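Local coordinates for protein putative carbohydrate-active enzyme (Uncultured organism, PDB 5WH8) that probably hydrolyses O-glycosyl bonds, as a cellulase, through the glycoside hydrolase family 5 domain of a longer, multi-modular protein, at residues W58-F63 with L100-I105. Sequence-based numbering, arbitrary orientation.
Sequences WNIDIF and LGIYCI
Ile62 and Phe63 pair in parallel with Tyr103 and Cys104 where two neighbouring strands of the TIM barrel begin. Tyr103 N donates to Asp61 O (3.1 Å), Phe63 N to Tyr103 O (3.0 Å) and Ile105 N to Phe63 O (3.0 Å). All three N-H...O angles are near 160°. Phe63 thus bonds through its N and its O to the residues on either side of Cys104, as in a parallel pair.

Isoleucines meet across the pair on both faces. With CG1 anti to the backbone N (chi1 -176°), Ile62 runs over the neighbouring strand: its side chain crosses that of Tyr103 at about a right angle, CG1 against Tyr103 CB, and its CD1 ends 3.7 Å from Ile105 CG1. On the face of Phe63 and Cys104, Ile102 holds CG1 between its backbone N and carbonyl carbon (chi1 56°), which carries CD1 to within 3.7 Å of Ile60 CD1 and against Phe63 CB; its CG2 branch touches Ile60 O instead. The Tyr103 ring turns away from the 58-63 segment, but its edge stays close to Asp61 O, 3.5 Å from CD2, while its hydroxyl bonds to Gly12 O. Asp61 likewise directs its carboxylate elsewhere, in a salt bridge to Lys311 and hydrogen bonds to the Tyr313 hydroxyl and Arg32 N.

Helix 83-100, ending in a Schellman motif at Gly101, links the strands as a beta-alpha-beta crossover. That helix covers Ile102 and Cys104, helix 48-56 packs on Ile60, Ile102 and Phe63, and strands 32-36 and 142-145 flank the pair.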
ATOM      1  N   TRP A  58       1.912  17.518  -1.903  1.00 11.10           N
ATOM      2  CA  TRP A  58       2.680  16.475  -2.587  1.00 11.39           C
ATOM      3  C   TRP A  58       1.866  15.808  -3.710  1.00 11.56           C
ATOM      4  O   TRP A  58       2.426  15.031  -4.466  1.00 12.11           O
ATOM      5  CB  TRP A  58       3.169  15.371  -1.630  1.00 11.17           C
ATOM      6  CG  TRP A  58       4.062  15.726  -0.463  1.00 10.75           C
ATOM      7  CD1 TRP A  58       4.005  16.832   0.352  1.00 12.61           C
ATOM      8  CD2 TRP A  58       5.131  14.919   0.034  1.00  9.86           C
ATOM      9  NE1 TRP A  58       4.971  16.743   1.328  1.00 10.39           N
ATOM     10  CE2 TRP A  58       5.679  15.581   1.149  1.00 11.19           C
ATOM     11  CE3 TRP A  58       5.675  13.689  -0.355  1.00 14.60           C
ATOM     12  CZ2 TRP A  58       6.737  15.059   1.879  1.00 10.75           C
ATOM     13  CZ3 TRP A  58       6.715  13.172   0.360  1.00 13.73           C
ATOM     14  CH2 TRP A  58       7.248  13.850   1.474  1.00 13.57           C
ATOM     15  N   ASN A  59       0.558  16.062  -3.780  1.00 10.53           N
ATOM     16  CA  ASN A  59      -0.289  15.538  -4.856  1.00 11.25           C
ATOM     17  C   ASN A  59      -0.432  14.008  -4.829  1.00 11.44           C
ATOM     18  O   ASN A  59      -0.534  13.375  -5.882  1.00 11.18           O
ATOM     19  CB  ASN A  59       0.250  15.983  -6.222  1.00 14.72           C
ATOM     20  CG  ASN A  59       0.518  17.474  -6.278  1.00 28.76           C
ATOM     21  OD1 ASN A  59       1.664  17.919  -6.411  1.00 33.42           O
ATOM     22  ND2 ASN A  59      -0.541  18.255  -6.159  1.00 21.71           N
ATOM     23  N   ILE A  60      -0.465  13.400  -3.641  1.00 11.45           N
ATOM     24  CA  ILE A  60      -0.601  11.943  -3.590  1.00  9.15           C
ATOM     25  C   ILE A  60      -2.015  11.516  -3.973  1.00  8.23           C
ATOM     26  O   ILE A  60      -2.972  12.278  -3.793  1.00 10.03           O
ATOM     27  CB  ILE A  60      -0.266  11.322  -2.197  1.00  7.95           C
ATOM     28  CG1 ILE A  60      -1.264  11.702  -1.085  1.00  9.77           C
ATOM     29  CG2 ILE A  60       1.182  11.650  -1.795  1.00 10.48           C
ATOM     30  CD1 ILE A  60      -1.116  10.862   0.182  1.00 11.19           C
ATOM     31  N   ASP A  61      -2.121  10.299  -4.496  1.00  9.06           N
ATOM     32  CA  ASP A  61      -3.403   9.694  -4.861  1.00  8.51           C
ATOM     33  C   ASP A  61      -3.889   8.692  -3.824  1.00  8.86           C
ATOM     34  O   ASP A  61      -5.068   8.312  -3.830  1.00 10.28           O
ATOM     35  CB  ASP A  61      -3.296   8.942  -6.176  1.00  7.52           C
ATOM     36  CG  ASP A  61      -2.874   9.813  -7.339  1.00 11.47           C
ATOM     37  OD1 ASP A  61      -3.450  10.912  -7.526  1.00 12.24           O
ATOM     38  OD2 ASP A  61      -1.957   9.366  -8.069  1.00 11.66           O
ATOM     39  N   ILE A  62      -2.972   8.233  -2.973  1.00  7.90           N
ATOM     40  CA  ILE A  62      -3.190   7.076  -2.110  1.00  8.73           C
ATOM     41  C   ILE A  62      -2.220   7.148  -0.905  1.00  9.40           C
ATOM     42  O   ILE A  62      -1.070   7.616  -1.045  1.00  8.90           O
ATOM     43  CB  ILE A  62      -3.001   5.761  -2.920  1.00  8.90           C
ATOM     44  CG1 ILE A  62      -3.309   4.516  -2.068  1.00  9.06           C
ATOM     45  CG2 ILE A  62      -1.615   5.689  -3.541  1.00 10.20           C
ATOM     46  CD1 ILE A  62      -3.562   3.304  -2.965  1.00 11.28           C
ATOM     47  N   PHE A  63      -2.687   6.713   0.270  1.00  7.40           N
ATOM     48  CA  PHE A  63      -1.861   6.599   1.468  1.00  7.11           C
ATOM     49  C   PHE A  63      -2.004   5.198   2.026  1.00  8.42           C
ATOM     50  O   PHE A  63      -3.093   4.651   2.054  1.00 10.28           O
ATOM     51  CB  PHE A  63      -2.266   7.636   2.552  1.00  7.12           C
ATOM     52  CG  PHE A  63      -1.239   7.793   3.643  1.00  9.33           C
ATOM     53  CD1 PHE A  63      -0.028   8.412   3.409  1.00  8.87           C
ATOM     54  CD2 PHE A  63      -1.467   7.265   4.899  1.00 12.17           C
ATOM     55  CE1 PHE A  63       0.936   8.507   4.390  1.00 10.86           C
ATOM     56  CE2 PHE A  63      -0.507   7.365   5.896  1.00  9.32           C
ATOM     57  CZ  PHE A  63       0.683   7.996   5.653  1.00  9.36           C
ATOM     58  N   LEU A 100     -10.440  13.774   2.406  1.00 11.42           N
ATOM     59  CA  LEU A 100      -9.517  14.351   1.427  1.00 11.46           C
ATOM     60  C   LEU A 100      -9.672  13.765   0.024  1.00 12.15           C
ATOM     61  O   LEU A 100      -9.054  14.262  -0.904  1.00 12.77           O
ATOM     62  CB  LEU A 100      -8.063  14.152   1.896  1.00 12.67           C
ATOM     63  CG  LEU A 100      -7.691  14.919   3.168  1.00 12.45           C
ATOM     64  CD1 LEU A 100      -6.355  14.413   3.733  1.00 12.47           C
ATOM     65  CD2 LEU A 100      -7.609  16.428   2.906  1.00 16.12           C
ATOM     66  N   GLY A 101     -10.501  12.735  -0.133  1.00 11.18           N
ATOM     67  CA  GLY A 101     -10.708  12.101  -1.425  1.00 10.81           C
ATOM     68  C   GLY A 101      -9.490  11.372  -1.963  1.00 11.25           C
ATOM     69  O   GLY A 101      -9.227  11.435  -3.167  1.00 10.21           O
ATOM     70  N   ILE A 102      -8.738  10.693  -1.096  1.00  9.61           N
ATOM     71  CA  ILE A 102      -7.675   9.796  -1.568  1.00 10.19           C
ATOM     72  C   ILE A 102      -7.913   8.355  -1.158  1.00 10.24           C
ATOM     73  O   ILE A 102      -8.615   8.065  -0.170  1.00 11.25           O
ATOM     74  CB  ILE A 102      -6.264  10.205  -1.071  1.00 10.52           C
ATOM     75  CG1 ILE A 102      -6.186  10.298   0.453  1.00 10.06           C
ATOM     76  CG2 ILE A 102      -5.841  11.541  -1.747  1.00 11.20           C
ATOM     77  CD1 ILE A 102      -4.733  10.347   0.957  1.00 13.69           C
ATOM     78  N   TYR A 103      -7.317   7.456  -1.917  1.00  9.57           N
ATOM     79  CA  TYR A 103      -7.432   6.027  -1.646  1.00  8.95           C
ATOM     80  C   TYR A 103      -6.601   5.678  -0.394  1.00  9.76           C
ATOM     81  O   TYR A 103      -5.632   6.367  -0.039  1.00  8.95           O
ATOM     82  CB  TYR A 103      -7.018   5.209  -2.901  1.00  8.83           C
ATOM     83  CG  TYR A 103      -7.992   5.439  -4.031  1.00  8.89           C
ATOM     84  CD1 TYR A 103      -9.186   4.722  -4.094  1.00  8.86           C
ATOM     85  CD2 TYR A 103      -7.782   6.449  -4.969  1.00 10.61           C
ATOM     86  CE1 TYR A 103     -10.115   4.978  -5.070  1.00 11.58           C
ATOM     87  CE2 TYR A 103      -8.703   6.697  -5.960  1.00  9.54           C
ATOM     88  CZ  TYR A 103      -9.864   5.959  -5.998  1.00  9.82           C
ATOM     89  OH  TYR A 103     -10.778   6.256  -6.983  1.00 11.36           O
ATOM     90  N   CYS A 104      -7.011   4.614   0.295  1.00  7.25           N
ATOM     91  CA  CYS A 104      -6.385   4.224   1.554  1.00  7.64           C
ATOM     92  C   CYS A 104      -6.155   2.729   1.575  1.00 10.03           C
ATOM     93  O   CYS A 104      -7.118   1.965   1.499  1.00 11.93           O
ATOM     94  CB  CYS A 104      -7.257   4.643   2.736  1.00 11.26           C
ATOM     95  SG  CYS A 104      -6.572   4.281   4.355  1.00 14.16           S
ATOM     96  N   ILE A 105      -4.895   2.323   1.718  1.00  9.23           N
ATOM     97  CA  ILE A 105      -4.566   0.906   1.893  1.00  7.19           C
ATOM     98  C   ILE A 105      -4.460   0.598   3.372  1.00  9.16           C
ATOM     99  O   ILE A 105      -3.660   1.234   4.083  1.00 10.19           O
ATOM    100  CB  ILE A 105      -3.243   0.508   1.221  1.00  9.65           C
ATOM    101  CG1 ILE A 105      -3.284   0.772  -0.279  1.00 10.02           C
ATOM    102  CG2 ILE A 105      -2.963  -0.964   1.454  1.00 10.21           C
ATOM    103  CD1 ILE A 105      -1.942   0.583  -0.987  1.00 11.51           C
TER